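Uncharacterized protein DUF849 with a TIM barrel fold (Burkholderia xenovorans LB400, PDB 3E49) probably catalyses the zinc-dependent cleavage of 3-keto-5-aminohexanoate, as a TIM-barrel member of the beta-keto acid cleavage enzyme family. Local coordinates at residues G16-P21 with F119-M124; G89-T94 with L146-T151; P101-M106 with K160-N165; D154-L159 with R188-P193; P194-T199 with T299-K304. All blocks are in the same frame, centred on the assembly; numbering follows the deposited sequence.

Contact 1. Residues G16-P21 with F119-M124; sequences GAIHTP and FGLYPM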
# COMPACT_ATOMS: atom_id res chain seq x y z
N GLY A 16 -29.65 -8.76 -11.71
CA GLY A 16 -29.28 -7.36 -11.85
C GLY A 16 -29.94 -6.61 -13.02
O GLY A 16 -30.97 -7.01 -13.48
N ALA A 17 -29.28 -5.55 -13.49
CA ALA A 17 -29.77 -4.71 -14.60
C ALA A 17 -28.68 -4.43 -15.61
O ALA A 17 -28.92 -3.67 -16.54
CB ALA A 17 -30.22 -3.41 -14.06
N ILE A 18 -27.47 -4.94 -15.40
CA ILE A 18 -26.37 -4.61 -16.33
C ILE A 18 -26.37 -5.50 -17.57
O ILE A 18 -26.42 -5.00 -18.73
CB ILE A 18 -25.01 -4.63 -15.61
CG1 ILE A 18 -24.85 -3.29 -14.86
CG2 ILE A 18 -23.88 -4.73 -16.60
CD1 ILE A 18 -23.59 -3.17 -13.98
N HIS A 19 -26.26 -6.80 -17.33
CA HIS A 19 -26.29 -7.77 -18.39
C HIS A 19 -27.68 -7.79 -19.11
O HIS A 19 -28.71 -7.45 -18.50
CB HIS A 19 -25.95 -9.16 -17.87
CG HIS A 19 -24.56 -9.27 -17.30
ND1 HIS A 19 -24.29 -9.86 -16.08
CD2 HIS A 19 -23.37 -8.83 -17.77
CE1 HIS A 19 -23.00 -9.81 -15.83
NE2 HIS A 19 -22.41 -9.20 -16.85
N THR A 20 -27.67 -8.16 -20.40
CA THR A 20 -28.89 -8.31 -21.19
C THR A 20 -29.14 -9.79 -21.59
O THR A 20 -28.21 -10.60 -21.64
CB THR A 20 -28.92 -7.32 -22.34
OG1 THR A 20 -28.05 -7.75 -23.39
CG2 THR A 20 -28.55 -5.93 -21.86
N PRO A 21 -30.42 -10.19 -21.78
CA PRO A 21 -30.78 -11.58 -22.02
C PRO A 21 -30.12 -12.24 -23.22
O PRO A 21 -29.85 -13.44 -23.22
CB PRO A 21 -32.32 -11.53 -22.18
CG PRO A 21 -32.75 -10.29 -21.53
CD PRO A 21 -31.61 -9.31 -21.78
N PHE A 119 -21.22 4.88 -15.58
CA PHE A 119 -21.33 3.43 -15.71
C PHE A 119 -21.05 3.13 -17.18
O PHE A 119 -21.93 3.29 -18.02
CB PHE A 119 -22.73 2.95 -15.39
CG PHE A 119 -22.88 2.34 -14.06
CD1 PHE A 119 -23.00 3.12 -12.94
CD2 PHE A 119 -22.95 0.96 -13.94
CE1 PHE A 119 -23.15 2.53 -11.70
CE2 PHE A 119 -23.09 0.37 -12.71
CZ PHE A 119 -23.20 1.15 -11.59
N GLY A 120 -19.84 2.72 -17.50
CA GLY A 120 -19.48 2.48 -18.89
C GLY A 120 -19.79 1.06 -19.31
O GLY A 120 -18.99 0.16 -19.09
N LEU A 121 -20.96 0.87 -19.91
CA LEU A 121 -21.40 -0.46 -20.34
C LEU A 121 -21.18 -0.71 -21.82
O LEU A 121 -21.12 -1.85 -22.25
CB LEU A 121 -22.87 -0.66 -20.00
CG LEU A 121 -23.35 -0.48 -18.54
CD1 LEU A 121 -24.76 -0.98 -18.48
CD2 LEU A 121 -22.47 -1.20 -17.54
N TYR A 122 -21.05 0.37 -22.57
CA TYR A 122 -20.86 0.33 -24.02
C TYR A 122 -19.73 -0.54 -24.51
O TYR A 122 -19.81 -1.04 -25.64
CB TYR A 122 -20.73 1.75 -24.61
CG TYR A 122 -19.60 2.60 -24.05
CD1 TYR A 122 -19.82 3.44 -22.95
CD2 TYR A 122 -18.33 2.56 -24.61
CE1 TYR A 122 -18.83 4.18 -22.43
CE2 TYR A 122 -17.31 3.31 -24.09
CZ TYR A 122 -17.57 4.13 -23.01
OH TYR A 122 -16.58 4.89 -22.49
N PRO A 123 -18.63 -0.70 -23.74
CA PRO A 123 -17.62 -1.63 -24.28
C PRO A 123 -18.10 -3.08 -24.48
O PRO A 123 -17.48 -3.83 -25.23
CB PRO A 123 -16.49 -1.56 -23.24
CG PRO A 123 -16.63 -0.20 -22.69
CD PRO A 123 -18.12 -0.07 -22.51
N MSE A 124 -19.17 -3.48 -23.80
CA MSE A 124 -19.75 -4.81 -23.99
C MSE A 124 -20.25 -5.00 -25.41
O MSE A 124 -20.37 -6.12 -25.86
CB MSE A 124 -20.87 -5.04 -22.99
CG MSE A 124 -20.35 -5.21 -21.59
SE MSE A 124 -21.79 -5.44 -20.26
CE MSE A 124 -22.47 -3.79 -20.34

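Contact 2. Residues G89-T94 with L146-T151; sequences GSPHMT and LVFKNT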
# COMPACT_ATOMS: atom_id res chain seq x y z
N GLY A 89 -31.31 -0.37 -9.54
CA GLY A 89 -31.98 -1.01 -10.65
C GLY A 89 -31.15 -0.62 -11.86
O GLY A 89 -29.92 -0.82 -11.89
N SER A 90 -31.82 -0.03 -12.85
CA SER A 90 -31.14 0.47 -14.02
C SER A 90 -30.66 1.91 -13.76
O SER A 90 -31.44 2.75 -13.28
CB SER A 90 -32.06 0.42 -15.24
OG SER A 90 -31.47 1.03 -16.37
N PRO A 91 -29.35 2.17 -14.03
CA PRO A 91 -28.82 3.56 -13.99
C PRO A 91 -29.58 4.53 -14.95
O PRO A 91 -29.45 5.76 -14.82
CB PRO A 91 -27.35 3.39 -14.40
CG PRO A 91 -27.00 1.93 -14.07
CD PRO A 91 -28.28 1.17 -14.29
N HIS A 92 -30.35 3.99 -15.88
CA HIS A 92 -31.16 4.82 -16.79
C HIS A 92 -32.40 5.41 -16.03
O HIS A 92 -32.78 6.57 -16.25
CB HIS A 92 -31.55 3.98 -18.05
CG HIS A 92 -30.36 3.42 -18.80
ND1 HIS A 92 -29.68 4.13 -19.77
CD2 HIS A 92 -29.71 2.23 -18.70
CE1 HIS A 92 -28.68 3.40 -20.24
NE2 HIS A 92 -28.67 2.25 -19.60
N MSE A 93 -32.92 4.62 -15.08
CA MSE A 93 -34.10 5.00 -14.30
C MSE A 93 -33.89 6.20 -13.38
O MSE A 93 -32.77 6.61 -13.15
CB MSE A 93 -34.55 3.84 -13.45
CG MSE A 93 -35.00 2.68 -14.24
SE MSE A 93 -35.16 1.26 -13.02
CE MSE A 93 -35.75 -0.06 -14.24
N THR A 94 -35.01 6.75 -12.88
CA THR A 94 -35.05 7.94 -11.98
C THR A 94 -35.13 7.57 -10.47
O THR A 94 -35.32 6.41 -10.13
CB THR A 94 -36.26 8.74 -12.31
OG1 THR A 94 -37.41 7.91 -12.09
CG2 THR A 94 -36.19 9.20 -13.79
N LEU A 146 -24.80 8.73 -19.91
CA LEU A 146 -25.65 8.85 -18.73
C LEU A 146 -24.88 8.72 -17.41
O LEU A 146 -23.83 8.08 -17.33
CB LEU A 146 -26.85 7.90 -18.85
CG LEU A 146 -27.82 8.27 -20.02
CD1 LEU A 146 -28.89 7.21 -20.18
CD2 LEU A 146 -28.48 9.68 -19.91
N VAL A 147 -25.37 9.40 -16.38
CA VAL A 147 -24.73 9.37 -15.08
C VAL A 147 -25.58 8.52 -14.18
O VAL A 147 -26.79 8.61 -14.24
CB VAL A 147 -24.64 10.81 -14.49
CG1 VAL A 147 -24.25 10.76 -13.03
CG2 VAL A 147 -23.62 11.63 -15.25
N PHE A 148 -24.96 7.68 -13.35
CA PHE A 148 -25.74 6.97 -12.35
C PHE A 148 -25.76 7.96 -11.18
O PHE A 148 -24.75 8.13 -10.51
CB PHE A 148 -25.10 5.63 -11.97
CG PHE A 148 -25.98 4.76 -11.09
CD1 PHE A 148 -27.37 4.76 -11.23
CD2 PHE A 148 -25.42 3.84 -10.20
CE1 PHE A 148 -28.18 3.93 -10.46
CE2 PHE A 148 -26.23 2.98 -9.44
CZ PHE A 148 -27.61 3.03 -9.57
N LYS A 149 -26.89 8.62 -11.00
CA LYS A 149 -27.04 9.67 -10.00
C LYS A 149 -27.41 9.15 -8.62
O LYS A 149 -28.38 8.46 -8.46
CB LYS A 149 -28.09 10.71 -10.45
CG LYS A 149 -28.54 11.72 -9.35
CD LYS A 149 -29.58 12.76 -9.87
CE LYS A 149 -30.01 13.78 -8.79
NZ LYS A 149 -30.82 13.17 -7.68
N ASN A 150 -26.56 9.47 -7.65
CA ASN A 150 -26.72 9.10 -6.26
C ASN A 150 -26.11 10.26 -5.45
O ASN A 150 -25.01 10.10 -4.93
CB ASN A 150 -25.91 7.83 -6.00
CG ASN A 150 -26.49 6.59 -6.67
OD1 ASN A 150 -27.54 6.11 -6.27
ND2 ASN A 150 -25.76 6.03 -7.64
N THR A 151 -26.77 11.42 -5.40
CA THR A 151 -26.26 12.60 -4.72
C THR A 151 -26.27 12.47 -3.19
O THR A 151 -26.88 11.56 -2.63
CB THR A 151 -27.08 13.87 -5.09
OG1 THR A 151 -28.42 13.71 -4.63
CG2 THR A 151 -27.07 14.13 -6.62

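Contact 3. Residues P101-M106 with K160-N165; sequences PATHYM and KTCGGN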
# COMPACT_ATOMS: atom_id res chain seq x y z
N PRO A 101 -39.71 -0.34 -4.71
CA PRO A 101 -39.65 -1.69 -4.18
C PRO A 101 -39.21 -1.78 -2.71
O PRO A 101 -39.86 -2.45 -1.90
CB PRO A 101 -38.65 -2.39 -5.12
CG PRO A 101 -38.76 -1.63 -6.38
CD PRO A 101 -38.93 -0.22 -5.95
N ALA A 102 -38.14 -1.08 -2.36
CA ALA A 102 -37.60 -1.10 -1.02
C ALA A 102 -38.58 -0.47 -0.04
O ALA A 102 -38.84 -1.01 1.05
CB ALA A 102 -36.28 -0.34 -0.99
N THR A 103 -39.14 0.68 -0.44
CA THR A 103 -40.08 1.41 0.43
C THR A 103 -41.38 0.64 0.58
O THR A 103 -41.96 0.66 1.66
CB THR A 103 -40.30 2.89 -0.03
OG1 THR A 103 -40.61 2.92 -1.41
CG2 THR A 103 -39.04 3.72 0.15
N HIS A 104 -41.80 -0.09 -0.45
CA HIS A 104 -43.02 -0.89 -0.37
C HIS A 104 -42.84 -2.22 0.36
O HIS A 104 -43.66 -2.59 1.23
CB HIS A 104 -43.60 -1.18 -1.75
CG HIS A 104 -44.78 -2.10 -1.70
ND1 HIS A 104 -46.07 -1.64 -1.51
CD2 HIS A 104 -44.87 -3.45 -1.75
CE1 HIS A 104 -46.90 -2.67 -1.48
NE2 HIS A 104 -46.19 -3.78 -1.62
N TYR A 105 -41.81 -2.96 -0.03
CA TYR A 105 -41.58 -4.29 0.52
C TYR A 105 -40.89 -4.33 1.88
O TYR A 105 -41.00 -5.32 2.60
CB TYR A 105 -40.87 -5.18 -0.52
CG TYR A 105 -41.75 -5.52 -1.74
CD1 TYR A 105 -42.86 -6.33 -1.60
CD2 TYR A 105 -41.43 -5.06 -3.02
CE1 TYR A 105 -43.66 -6.66 -2.67
CE2 TYR A 105 -42.22 -5.39 -4.10
CZ TYR A 105 -43.34 -6.19 -3.92
OH TYR A 105 -44.14 -6.52 -4.98
N MSE A 106 -40.21 -3.23 2.21
CA MSE A 106 -39.49 -3.09 3.46
C MSE A 106 -38.63 -4.29 3.77
O MSE A 106 -38.77 -4.94 4.81
CB MSE A 106 -40.48 -2.83 4.59
CG MSE A 106 -41.28 -1.58 4.31
SE MSE A 106 -42.66 -1.30 5.67
CE MSE A 106 -43.53 0.13 4.83
N LYS A 160 -32.81 7.72 5.48
CA LYS A 160 -33.92 8.10 6.36
C LYS A 160 -35.16 7.29 6.07
O LYS A 160 -35.76 6.72 6.98
CB LYS A 160 -34.22 9.60 6.20
CG LYS A 160 -35.45 10.09 6.96
N THR A 161 -35.52 7.20 4.79
CA THR A 161 -36.75 6.52 4.39
C THR A 161 -36.74 5.02 4.64
O THR A 161 -37.55 4.49 5.42
CB THR A 161 -37.06 6.87 2.92
OG1 THR A 161 -37.19 8.29 2.84
CG2 THR A 161 -38.35 6.25 2.48
N CYS A 162 -35.80 4.34 4.00
CA CYS A 162 -35.68 2.89 4.17
C CYS A 162 -35.24 2.56 5.58
O CYS A 162 -35.74 1.62 6.18
CB CYS A 162 -34.74 2.30 3.12
SG CYS A 162 -35.37 2.48 1.46
N GLY A 163 -34.33 3.35 6.13
CA GLY A 163 -33.86 3.14 7.49
C GLY A 163 -35.01 3.11 8.47
O GLY A 163 -35.07 2.25 9.36
N GLY A 164 -35.95 4.04 8.28
CA GLY A 164 -37.15 4.11 9.09
C GLY A 164 -37.99 2.85 9.06
O GLY A 164 -38.78 2.61 9.97
N ASN A 165 -37.86 2.03 8.02
CA ASN A 165 -38.64 0.81 7.95
C ASN A 165 -37.86 -0.38 8.49
O ASN A 165 -38.26 -1.50 8.24
CB ASN A 165 -39.03 0.49 6.50
CG ASN A 165 -39.91 1.54 5.86
OD1 ASN A 165 -40.78 2.11 6.50
ND2 ASN A 165 -39.67 1.81 4.56
O HOH W 1 -37.62 0.23 3.34

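Contact 4. Residues D154-L159 with R188-P193; sequences DIEFIL and RKLATP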
# COMPACT_ATOMS: atom_id res chain seq x y z
N ASP A 154 -29.84 12.41 -2.20
CA ASP A 154 -30.43 11.11 -2.52
C ASP A 154 -30.10 10.08 -1.44
O ASP A 154 -30.97 9.35 -0.95
CB ASP A 154 -29.89 10.58 -3.85
CG ASP A 154 -30.36 11.38 -5.07
OD1 ASP A 154 -31.40 12.06 -5.01
OD2 ASP A 154 -29.66 11.30 -6.12
N ILE A 155 -28.83 10.01 -1.07
CA ILE A 155 -28.38 9.02 -0.09
C ILE A 155 -29.01 9.29 1.27
O ILE A 155 -29.52 8.38 1.89
CB ILE A 155 -26.85 8.95 0.01
CG1 ILE A 155 -26.24 8.52 -1.35
CG2 ILE A 155 -26.45 8.01 1.13
CD1 ILE A 155 -24.78 8.93 -1.52
N GLU A 156 -29.00 10.54 1.69
CA GLU A 156 -29.64 10.94 2.93
C GLU A 156 -31.13 10.53 2.92
O GLU A 156 -31.66 10.01 3.89
CB GLU A 156 -29.52 12.45 3.12
CG GLU A 156 -30.02 12.93 4.48
CD GLU A 156 -29.91 14.44 4.65
OE1 GLU A 156 -29.17 15.12 3.88
OE2 GLU A 156 -30.56 14.95 5.58
N PHE A 157 -31.79 10.74 1.78
CA PHE A 157 -33.20 10.38 1.66
C PHE A 157 -33.41 8.89 1.81
O PHE A 157 -34.31 8.44 2.54
CB PHE A 157 -33.75 10.89 0.32
CG PHE A 157 -35.21 10.63 0.15
CD1 PHE A 157 -36.14 11.49 0.71
CD2 PHE A 157 -35.66 9.49 -0.49
CE1 PHE A 157 -37.49 11.24 0.58
CE2 PHE A 157 -37.01 9.22 -0.62
CZ PHE A 157 -37.93 10.11 -0.09
N ILE A 158 -32.59 8.09 1.13
CA ILE A 158 -32.71 6.62 1.22
C ILE A 158 -32.45 6.14 2.66
O ILE A 158 -33.17 5.31 3.20
CB ILE A 158 -31.75 5.94 0.23
CG1 ILE A 158 -32.15 6.30 -1.21
CG2 ILE A 158 -31.77 4.43 0.42
CD1 ILE A 158 -31.10 6.04 -2.26
N LEU A 159 -31.43 6.70 3.30
CA LEU A 159 -31.08 6.26 4.65
C LEU A 159 -32.23 6.54 5.59
O LEU A 159 -32.56 5.70 6.43
CB LEU A 159 -29.82 6.98 5.16
CG LEU A 159 -28.49 6.64 4.49
CD1 LEU A 159 -27.36 7.61 4.91
CD2 LEU A 159 -28.12 5.17 4.77
N ARG A 188 -22.39 11.70 10.65
CA ARG A 188 -23.63 12.42 10.87
C ARG A 188 -24.65 11.52 11.57
O ARG A 188 -25.78 11.93 11.78
CB ARG A 188 -24.19 12.98 9.55
CG ARG A 188 -23.36 14.11 8.97
CD ARG A 188 -23.78 14.47 7.57
NE ARG A 188 -25.21 14.74 7.49
CZ ARG A 188 -25.90 14.87 6.36
NH1 ARG A 188 -25.31 14.75 5.17
NH2 ARG A 188 -27.21 15.11 6.43
N LYS A 189 -24.24 10.31 11.94
CA LYS A 189 -25.11 9.34 12.63
C LYS A 189 -26.33 8.92 11.83
O LYS A 189 -27.33 8.50 12.43
CB LYS A 189 -25.59 9.85 14.01
CG LYS A 189 -24.51 10.30 14.96
CD LYS A 189 -23.65 9.18 15.42
CE LYS A 189 -22.46 9.73 16.21
NZ LYS A 189 -21.46 8.68 16.53
N LEU A 190 -26.25 9.01 10.50
CA LEU A 190 -27.40 8.69 9.65
C LEU A 190 -27.48 7.21 9.24
O LEU A 190 -28.41 6.77 8.58
CB LEU A 190 -27.43 9.64 8.43
CG LEU A 190 -27.65 11.09 8.84
CD1 LEU A 190 -27.60 12.02 7.63
CD2 LEU A 190 -28.98 11.23 9.66
N ALA A 191 -26.49 6.43 9.68
CA ALA A 191 -26.42 5.00 9.46
C ALA A 191 -25.80 4.45 10.75
O ALA A 191 -24.89 5.08 11.27
CB ALA A 191 -25.51 4.69 8.26
N THR A 192 -26.30 3.33 11.26
CA THR A 192 -25.77 2.72 12.46
C THR A 192 -25.02 1.40 12.16
O THR A 192 -25.36 0.67 11.24
CB THR A 192 -26.89 2.42 13.46
OG1 THR A 192 -27.76 1.45 12.88
CG2 THR A 192 -27.69 3.66 13.78
N PRO A 193 -24.00 1.07 12.96
CA PRO A 193 -23.23 -0.14 12.73
C PRO A 193 -23.96 -1.43 13.06
O PRO A 193 -24.91 -1.39 13.84
CB PRO A 193 -22.00 0.04 13.65
CG PRO A 193 -22.49 0.90 14.74
CD PRO A 193 -23.49 1.85 14.11
O HOH W 2 -27.05 14.93 2.74
O HOH W 3 -30.37 4.26 8.22

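Contact 5. Residues P194-T199 with T299-K304; sequences PFFVQT and TMLGLK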
# COMPACT_ATOMS: atom_id res chain seq x y z
N PRO A 194 -23.53 -2.58 12.50
CA PRO A 194 -22.41 -2.75 11.57
C PRO A 194 -22.76 -2.35 10.14
O PRO A 194 -23.85 -2.58 9.68
CB PRO A 194 -22.09 -4.24 11.64
CG PRO A 194 -23.34 -4.90 12.16
CD PRO A 194 -24.20 -3.85 12.82
N PHE A 195 -21.80 -1.78 9.43
CA PHE A 195 -22.05 -1.35 8.06
C PHE A 195 -21.63 -2.48 7.12
O PHE A 195 -20.49 -2.96 7.18
CB PHE A 195 -21.26 -0.05 7.75
CG PHE A 195 -21.40 1.00 8.81
CD1 PHE A 195 -22.58 1.69 8.96
CD2 PHE A 195 -20.37 1.27 9.70
CE1 PHE A 195 -22.72 2.62 9.95
CE2 PHE A 195 -20.52 2.19 10.69
CZ PHE A 195 -21.69 2.88 10.81
N PHE A 196 -22.56 -2.91 6.27
CA PHE A 196 -22.28 -3.95 5.27
C PHE A 196 -21.71 -3.25 4.03
O PHE A 196 -22.41 -2.58 3.27
CB PHE A 196 -23.56 -4.72 4.99
CG PHE A 196 -23.38 -5.94 4.12
CD1 PHE A 196 -22.24 -6.74 4.19
CD2 PHE A 196 -24.43 -6.35 3.28
CE1 PHE A 196 -22.13 -7.89 3.41
CE2 PHE A 196 -24.31 -7.48 2.49
CZ PHE A 196 -23.16 -8.26 2.57
N VAL A 197 -20.39 -3.33 3.92
CA VAL A 197 -19.66 -2.61 2.86
C VAL A 197 -19.29 -3.59 1.76
O VAL A 197 -18.53 -4.54 1.98
CB VAL A 197 -18.46 -1.86 3.45
CG1 VAL A 197 -17.68 -1.19 2.34
CG2 VAL A 197 -18.88 -0.81 4.55
N GLN A 198 -19.90 -3.39 0.59
CA GLN A 198 -19.71 -4.23 -0.55
C GLN A 198 -18.79 -3.43 -1.49
O GLN A 198 -19.21 -2.45 -2.13
CB GLN A 198 -21.03 -4.59 -1.25
CG GLN A 198 -20.90 -5.54 -2.43
CD GLN A 198 -20.69 -6.98 -1.95
OE1 GLN A 198 -19.63 -7.56 -2.12
NE2 GLN A 198 -21.70 -7.53 -1.25
N THR A 199 -17.55 -3.83 -1.53
CA THR A 199 -16.56 -3.13 -2.40
C THR A 199 -16.62 -3.79 -3.75
O THR A 199 -16.44 -5.01 -3.86
CB THR A 199 -15.13 -3.15 -1.82
OG1 THR A 199 -14.71 -4.49 -1.59
CG2 THR A 199 -15.03 -2.30 -0.52
N THR A 299 -27.36 -12.10 12.27
CA THR A 299 -26.69 -11.70 13.51
C THR A 299 -25.51 -10.82 13.16
O THR A 299 -25.37 -9.71 13.68
CB THR A 299 -26.21 -12.91 14.32
OG1 THR A 299 -27.33 -13.75 14.64
CG2 THR A 299 -25.56 -12.46 15.61
N MSE A 300 -24.69 -11.28 12.23
CA MSE A 300 -23.51 -10.51 11.82
C MSE A 300 -23.86 -9.11 11.30
O MSE A 300 -23.14 -8.12 11.56
CB MSE A 300 -22.73 -11.27 10.76
CG MSE A 300 -22.09 -12.53 11.29
SE MSE A 300 -21.59 -13.84 9.99
CE MSE A 300 -20.01 -12.89 9.33
N LEU A 301 -24.96 -9.03 10.55
CA LEU A 301 -25.42 -7.80 9.92
C LEU A 301 -26.45 -6.95 10.68
O LEU A 301 -26.83 -5.88 10.22
CB LEU A 301 -25.93 -8.12 8.51
CG LEU A 301 -24.91 -8.72 7.52
CD1 LEU A 301 -25.57 -9.05 6.18
CD2 LEU A 301 -23.72 -7.77 7.34
N GLY A 302 -26.89 -7.44 11.86
CA GLY A 302 -27.89 -6.75 12.71
C GLY A 302 -29.24 -6.63 12.02
O GLY A 302 -29.88 -5.59 12.11
N LEU A 303 -29.67 -7.68 11.33
CA LEU A 303 -30.89 -7.63 10.52
C LEU A 303 -32.19 -7.86 11.34
O LEU A 303 -32.16 -8.49 12.39
CB LEU A 303 -30.78 -8.61 9.36
CG LEU A 303 -29.65 -8.32 8.33
CD1 LEU A 303 -29.81 -9.29 7.19
CD2 LEU A 303 -29.70 -6.88 7.84
N LYS A 304 -33.31 -7.33 10.84
CA LYS A 304 -34.59 -7.34 11.58
C LYS A 304 -35.38 -8.67 11.64
O LYS A 304 -36.25 -8.84 12.50
CB LYS A 304 -35.48 -6.21 11.10
CG LYS A 304 -36.00 -6.34 9.68
CD LYS A 304 -36.87 -5.14 9.32
CE LYS A 304 -37.21 -5.13 7.86
NZ LYS A 304 -38.24 -4.08 7.47
O HOH W 4 -25.50 -4.31 8.45

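Contact 1. Residues G16-P21 with F119-M124
Ile18 pushes its branched side chain against Phe119, Leu121 and Met124, joining two loops over the C-terminal end of a TIM barrel, where such enzymes carry their active site. Segment 16-21 follows the barrel strand 10-13, whereas 119-124 leaves the short strand 117-118 and runs toward helix 134-141. The two branches of Ile18 divide the work, and its side chain crosses each of the three others at roughly a right angle. The longer branch, with CG1 beside the backbone N (chi1 -81°), extends to the Phe119 ring and meets it at the edge, Ile18 CD1 lying near the ring plane and 3.8 Å from Phe119 CE2. The shorter branch points CG2 between the other two partners: Ile18 CG2 is 3.9 Å from Leu121 CD2 and 4.1 Å from Met124 CE. Met124, a selenomethionine, is bent at its last torsion (chi3 -69°), which turns the methyl back toward Ile18. The contact is buried and apolar, and the side chain of Ile18 comes within about 7 Å of the bound zinc ion. Polar anchoring comes from elsewhere: Ile18 O bonds to His139 NE2, and His19 ND1 to Leu258 O, next in sequence to the zinc ligand Glu259. The imidazole also borders the apolar cluster, with His19 CD2 4.5 Å from Met124 SE.

Contact 2. Residues G89-T94 with L146-T151
Pro91 and Phe148 bring their backbones together, CA to CA 4.9 Å, where the type I turn Ser90 to Met93 meets the short, weakly bonded strand 147-148. The turn is closed by Met93 N to Ser90 O at 3.0 Å and stiffened by an ST turn, in which Ser90 OG accepts from His92 N. Pro91, held at the second place of this turn, lies over one face of the Phe148 ring. Its CG is in CH-pi contact, 4.2 Å from the Phe148 centroid and 17° off the ring normal, while Pro91 CB comes down nearer the rim, 3.5 Å from Phe148 CD1. A chi1 of -171° sets the Phe148 ring against Pro91. A second, smaller touch is made by Leu146, whose methyl meets the imidazole edge close to the ring plane: Leu146 CD1 is 3.2 Å from His92 ND1, a tight approach with no polar bond. The side chain of Phe148 is about 8 Å from the zinc ion, so the contact borders the active-site end of the barrel. The turn belongs to the connection between strand 82-85 and helix 95-105. Strand 147-148 pairs antiparallel with 117-118 and leads into helix 152-163, while Phe148 packs on Asn113 of strand 109-113, Arg98 of helix 95-105 and, with its ring roughly perpendicular, Phe119.

Contact 3. Residues P101-M106 with K160-N165
Apolar packing between helices 95-105 and 152-163 begins with Ala102 CB, 3.8 Å from Cys162 SG. At the next residue of helix 95-105, the methyls of two threonines meet obliquely, Thr103 CG2 lying 3.5 Å from Thr161 CG2. Both threonines turn their hydroxyls back to their own helices, Thr103 OG1 bonding to Leu99 O and Thr161 OG1 to Phe157 O, which leaves carbon to face carbon across the gap. Further along both segments, the selenomethionine Met106 lays its extended chain across the amide of Asn165 at about a right angle, with Met106 CG 3.7 Å from Asn165 CG and Met106 CE 3.8 Å from Asn165 OD1. Polar contact is made through water: one molecule accepts from Asn165 ND2 at 2.9 Å and donates to Ala102 O, also at 2.9 Å. Thus a helix carbonyl and a side-chain amide are linked without touching directly. Lys304 NZ bonds to both Met106 O and Asn165 O, bridging the two segments. Such side-by-side packing of helices that precede neighbouring parallel strands, here 109-113 and 168-173, is characteristic of the outer layer of a TIM barrel.

Contact 4. Residues D154-L159 with R188-P193
Glu156 and Arg188 form a salt bridge across the surface between helix 152-163 and the loop after helix 176-187. The bond is a single, weak one: Arg188 NH2 donates to Glu156 OE1 at 3.2 Å, nearly straight at 169°. The oxygen lies at the guanidinium edge, in its plane, but carboxylate and guanidinium stand almost perpendicular, 89° apart, which rules out a flat two-pronged pairing. Next to it, Leu190 CD1 touches Glu156 CG at 4.1 Å and lies over a face of the guanidinium, toward its rim. Deeper in, Leu159 meets the loop backbone and its neighbours: Leu159 CB is 3.7 Å from Leu190 O, Leu159 CD1 is 4.1 Å from Leu190 CB, and Leu159 CD2 reaches Ala191 CB at 4.4 Å. A water donates to Leu159 O and Leu190 O, both at 3.2 Å, tying the two backbones together. A Schellman motif, with Lys189 at positive phi, closes helix 176-187, and Leu190 follows it directly, its CB directed at helix 152-163. A second subunit adds a long, weak ion pair from its Arg144 to Glu156 and packs its Tyr122 on Arg188. Phe185 of helix 176-187 lies against Glu156, Leu159 and Leu190, and strands 109-113 and 168-173 lie beneath Leu159.

Contact 5. Residues P194-T199 with T299-K304
Leu301 and Phe196 make an apolar contact at the N-terminal end of the barrel, where the last turn of helix 294-301 meets the start of strand 195-201. The Leu301 methyls share the ring: CD1 lies over its centre, 4.1 Å from the Phe196 centroid and only 10° off the ring normal, a CH-pi contact, while CD2 reaches over to one side, 3.6 Å from Phe196 CD1. A chi1 of -172° swings the Phe196 ring beside its own carbonyl carbon and turns this face to Leu301. Pro194, which follows a cis peptide bond, packs on the backbone instead, its CG 3.3 Å from Met300 O and 4.0 Å from Leu301 C. The chain leaves the helix through a Schellman motif, Gly302 taking the positive phi (64°) and its N bonding to Thr299 O. Two carbonyls at this joint share further partners. One water lies 2.7 Å from Pro194 O and from Leu301 O, though it has more acceptors in reach than protons to give. Arg168 of the adjoining strand 168-173 bonds to Leu301 O through NE and weakly to Pro194 O through NH2. Phe195 and Val197 face helix 176-187, whereas Phe196 touches Glu170 and Ser232 on the strands to either side. The contact is thus that of a C-terminal helix packed against the bottom of a TIM barrel, the end opposite the zinc site.

Overall arrangement
Contacts 1 and 2 touch at the zinc end of the barrel, centres about 13 Å apart; contacts 1 and 5, centres about 27 Å apart, lie on opposite sides of the chain's centre. Contact 2 passes to contact 4 through the salt bridge Lys149 NZ to Asp154 OD2. Contacts 3 and 4, centres about 12 Å apart, share helix 152-163. Contact 5 is joined to contact 3, and segments 188-193 and 194-199 are continuous. Contacts 1, 2 and 3 interleave along the sequence, 3 also interleaves with 4, and 5 opens after the other four have closed. They tie active-site loops, outer helices and the barrel bottom into one domain, with contacts 1, 2 and 4 also meeting the second subunit.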